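Local coordinates for EGF family domain-containing protein (Toxoplasma gondii, PDB 4Z80), which binds a peptide of the rhoptry neck protein RON2L1 and, as an AMA-family antigen, probably helps form the moving junction during host-cell invasion, at residues I102-R107 with E149-Y154. Sequence-based numbering, arbitrary orientation.
Sequences IAFTKR and EGFAMY. With SO4 (sulfate ion), chain I.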
ATOM      1  N   ILE A 102      -8.909   1.590  -0.767  1.00 10.81           N
ATOM      2  CA  ILE A 102      -9.621   1.519   0.503  1.00 11.06           C
ATOM      3  C   ILE A 102     -10.713   2.575   0.519  1.00 10.40           C
ATOM      4  O   ILE A 102     -10.441   3.766   0.659  1.00 12.41           O
ATOM      5  CB  ILE A 102      -8.678   1.705   1.698  1.00 10.84           C
ATOM      6  CG1 ILE A 102      -7.501   0.727   1.615  1.00 12.10           C
ATOM      7  CG2 ILE A 102      -9.450   1.515   2.997  1.00 11.46           C
ATOM      8  CD1 ILE A 102      -7.889  -0.746   1.404  1.00 13.70           C
ATOM      9  N   ALA A 103     -11.950   2.116   0.355  1.00 10.70           N
ATOM     10  CA  ALA A 103     -13.120   2.975   0.266  1.00 11.04           C
ATOM     11  C   ALA A 103     -13.733   3.210   1.632  1.00 10.60           C
ATOM     12  O   ALA A 103     -13.810   2.291   2.451  1.00 11.64           O
ATOM     13  CB  ALA A 103     -14.156   2.350  -0.658  1.00 11.14           C
ATOM     14  N   PHE A 104     -14.167   4.437   1.872  1.00  9.26           N
ATOM     15  CA  PHE A 104     -14.954   4.763   3.055  1.00  9.02           C
ATOM     16  C   PHE A 104     -16.409   4.506   2.699  1.00 11.71           C
ATOM     17  O   PHE A 104     -16.877   4.970   1.667  1.00 11.61           O
ATOM     18  CB  PHE A 104     -14.746   6.208   3.483  1.00  9.77           C
ATOM     19  CG  PHE A 104     -13.473   6.434   4.253  1.00  9.74           C
ATOM     20  CD1 PHE A 104     -12.239   6.135   3.698  1.00 11.14           C
ATOM     21  CD2 PHE A 104     -13.509   6.960   5.536  1.00 11.50           C
ATOM     22  CE1 PHE A 104     -11.069   6.343   4.425  1.00 10.56           C
ATOM     23  CE2 PHE A 104     -12.338   7.180   6.253  1.00 11.82           C
ATOM     24  CZ  PHE A 104     -11.132   6.868   5.696  1.00 10.29           C
ATOM     25  N   THR A 105     -17.105   3.740   3.532  1.00 10.73           N
ATOM     26  CA  THR A 105     -18.463   3.303   3.230  1.00 10.90           C
ATOM     27  C   THR A 105     -19.375   3.368   4.451  1.00 11.04           C
ATOM     28  O   THR A 105     -18.934   3.619   5.572  1.00 12.15           O
ATOM     29  CB  THR A 105     -18.473   1.841   2.698  1.00 11.74           C
ATOM     30  OG1 THR A 105     -18.166   0.941   3.770  1.00 14.11           O
ATOM     31  CG2 THR A 105     -17.448   1.642   1.596  1.00 12.05           C
ATOM     32  N   LYS A 106     -20.660   3.121   4.222  1.00 11.10           N
ATOM     33  CA  LYS A 106     -21.542   2.770   5.320  1.00 11.79           C
ATOM     34  C   LYS A 106     -21.271   1.314   5.686  1.00 11.59           C
ATOM     35  O   LYS A 106     -20.543   0.611   4.982  1.00 13.63           O
ATOM     36  CB  LYS A 106     -22.998   3.002   4.940  1.00 12.91           C
ATOM     37  CG  LYS A 106     -23.279   4.474   4.718  1.00 15.28           C
ATOM     38  CD  LYS A 106     -24.745   4.791   4.731  1.00 24.54           C
ATOM     39  CE  LYS A 106     -25.330   4.641   6.127  1.00 24.04           C
ATOM     40  NZ  LYS A 106     -26.763   5.016   6.168  1.00 32.89           N
ATOM     41  N   ARG A 107     -21.850   0.859   6.788  1.00 14.35           N
ATOM     42  CA  ARG A 107     -21.570  -0.485   7.277  1.00 13.56           C
ATOM     43  C   ARG A 107     -22.018  -1.566   6.295  1.00 13.12           C
ATOM     44  O   ARG A 107     -21.476  -2.671   6.302  1.00 13.11           O
ATOM     45  CB  ARG A 107     -22.242  -0.689   8.636  1.00 13.83           C
ATOM     46  CG  ARG A 107     -21.724  -1.886   9.410  1.00 16.33           C
ATOM     47  CD  ARG A 107     -22.191  -1.872  10.860  1.00 17.52           C
ATOM     48  NE  ARG A 107     -21.714  -0.679  11.547  1.00 16.37           N
ATOM     49  CZ  ARG A 107     -22.476   0.305  12.016  1.00 18.93           C
ATOM     50  NH1 ARG A 107     -23.801   0.262  11.924  1.00 24.19           N
ATOM     51  NH2 ARG A 107     -21.904   1.343  12.596  1.00 17.93           N
ATOM     52  N   GLU A 149     -11.131  12.678   8.326  1.00 11.11           N
ATOM     53  CA  GLU A 149      -9.982  11.767   8.338  1.00 13.05           C
ATOM     54  C   GLU A 149      -9.983  10.850   7.120  1.00 12.63           C
ATOM     55  O   GLU A 149     -11.028  10.321   6.739  1.00 13.98           O
ATOM     56  CB  GLU A 149      -9.975  10.906   9.601  1.00 12.32           C
ATOM     57  CG  GLU A 149      -8.750   9.986   9.696  1.00 13.50           C
ATOM     58  CD  GLU A 149      -8.845   8.936  10.791  1.00 14.51           C
ATOM     59  OE1 GLU A 149      -9.952   8.403  11.039  1.00 14.81           O
ATOM     60  OE2 GLU A 149      -7.801   8.621  11.394  1.00 13.56           O
ATOM     61  N   GLY A 150      -8.805  10.655   6.531  1.00 12.16           N
ATOM     62  CA  GLY A 150      -8.606   9.668   5.489  1.00 11.99           C
ATOM     63  C   GLY A 150      -7.648   8.582   5.960  1.00  9.54           C
ATOM     64  O   GLY A 150      -7.586   8.261   7.152  1.00 11.78           O
ATOM     65  N   PHE A 151      -6.876   8.043   5.021  1.00 10.30           N
ATOM     66  CA  PHE A 151      -5.946   6.949   5.308  1.00 10.03           C
ATOM     67  C   PHE A 151      -4.488   7.294   5.038  1.00 11.72           C
ATOM     68  O   PHE A 151      -3.614   6.457   5.252  1.00 12.80           O
ATOM     69  CB  PHE A 151      -6.320   5.722   4.473  1.00 13.09           C
ATOM     70  CG  PHE A 151      -6.940   4.613   5.258  1.00 11.67           C
ATOM     71  CD1 PHE A 151      -8.054   4.843   6.041  1.00 12.05           C
ATOM     72  CD2 PHE A 151      -6.429   3.330   5.178  1.00 13.26           C
ATOM     73  CE1 PHE A 151      -8.636   3.819   6.755  1.00 14.21           C
ATOM     74  CE2 PHE A 151      -7.013   2.298   5.881  1.00 14.35           C
ATOM     75  CZ  PHE A 151      -8.116   2.545   6.669  1.00 12.51           C
ATOM     76  N   ALA A 152      -4.210   8.509   4.567  1.00 10.78           N
ATOM     77  CA  ALA A 152      -2.851   8.839   4.152  1.00 11.72           C
ATOM     78  C   ALA A 152      -1.953   9.152   5.338  1.00 11.94           C
ATOM     79  O   ALA A 152      -2.357   9.810   6.284  1.00 11.24           O
ATOM     80  CB  ALA A 152      -2.861  10.014   3.194  1.00 13.32           C
ATOM     81  N   MET A 153      -0.712   8.688   5.269  1.00 11.03           N
ATOM     82  CA  MET A 153       0.246   8.968   6.328  1.00 10.43           C
ATOM     83  C   MET A 153       0.574  10.460   6.353  1.00 12.39           C
ATOM     84  O   MET A 153       0.461  11.148   5.337  1.00 12.15           O
ATOM     85  CB  MET A 153       1.511   8.129   6.134  1.00 10.72           C
ATOM     86  CG  MET A 153       2.521   8.221   7.265  1.00 11.10           C
ATOM     87  SD  MET A 153       1.755   7.859   8.854  1.00 12.59           S
ATOM     88  CE  MET A 153       3.188   7.970   9.930  1.00 13.91           C
ATOM     89  N   TYR A 154       0.971  10.943   7.527  1.00 11.29           N
ATOM     90  CA  TYR A 154       1.426  12.322   7.687  1.00 11.86           C
ATOM     91  C   TYR A 154       2.474  12.660   6.643  1.00 10.97           C
ATOM     92  O   TYR A 154       3.260  11.809   6.231  1.00 13.71           O
ATOM     93  CB  TYR A 154       1.982  12.535   9.100  1.00 13.60           C
ATOM     94  CG  TYR A 154       1.017  12.112  10.184  1.00 11.59           C
ATOM     95  CD1 TYR A 154      -0.156  12.822  10.410  1.00 13.04           C
ATOM     96  CD2 TYR A 154       1.276  11.006  10.974  1.00 13.13           C
ATOM     97  CE1 TYR A 154      -1.051  12.437  11.390  1.00 12.07           C
ATOM     98  CE2 TYR A 154       0.391  10.616  11.968  1.00 14.58           C
ATOM     99  CZ  TYR A 154      -0.770  11.332  12.170  1.00 11.74           C
ATOM    100  OH  TYR A 154      -1.656  10.945  13.161  1.00 14.07           O
TER
HETATM  101  S   SO4 I 605     -29.414   6.070   4.106  1.00 30.63           S
HETATM  102  O1  SO4 I 605     -29.935   5.097   5.062  1.00 33.97           O
HETATM  103  O2  SO4 I 605     -28.057   5.693   3.706  1.00 27.91           O
HETATM  104  O3  SO4 I 605     -29.401   7.391   4.744  1.00 24.31           O
HETATM  105  O4  SO4 I 605     -30.252   6.092   2.906  1.00 27.90           O
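Phe104 and Ile102 point from one strand toward Phe151 and meet it separately. The CB of Phe104 leaves the strand toward the 149-154 loop. Chi1 of -79° puts CG anti to the carbonyl carbon and beside the backbone N; from there the ring reaches the loop. On one branch, Phe104 CE1 lies 3.7 Å from Phe151 CD1. On the other, Phe104 CE2 lies 3.4 Å from the backbone O of Glu149, an oxygen that is also hydrogen-bonded to Arg116. At the tip, Phe104 CZ is 3.7 Å from Phe151 CD1 and 3.8 Å from Gly150 CA. The two phenyl planes are nearly perpendicular, at 86°, with centroids 5.8 Å apart, but the approach is oblique.

The protein belongs to the AMA family, whose ectodomains are built on PAN domains. Here strand 101-104 pairs antiparallel with strand 318-321, and the long irregular connection that follows it folds back against the same strand. All five residues that touch are buried.

Ile102 meets Phe151 differently. Its CG2 branch, anti to the backbone N, sits over one face of the Phe151 ring, shifted toward the rim. This is a CH-pi contact, 4.1 Å from Ile102 CG2 to the Phe151 ring centroid. Val318 packs on both side chains, and Tyr294 meets the Phe151 ring edge-to-face while its OH hydrogen-bonds the Glu149 carboxylate. Farther along, Lys106 NZ donates a 2.9 Å hydrogen bond to O2 of a sulfate ion, probably from the crystallisation liquor.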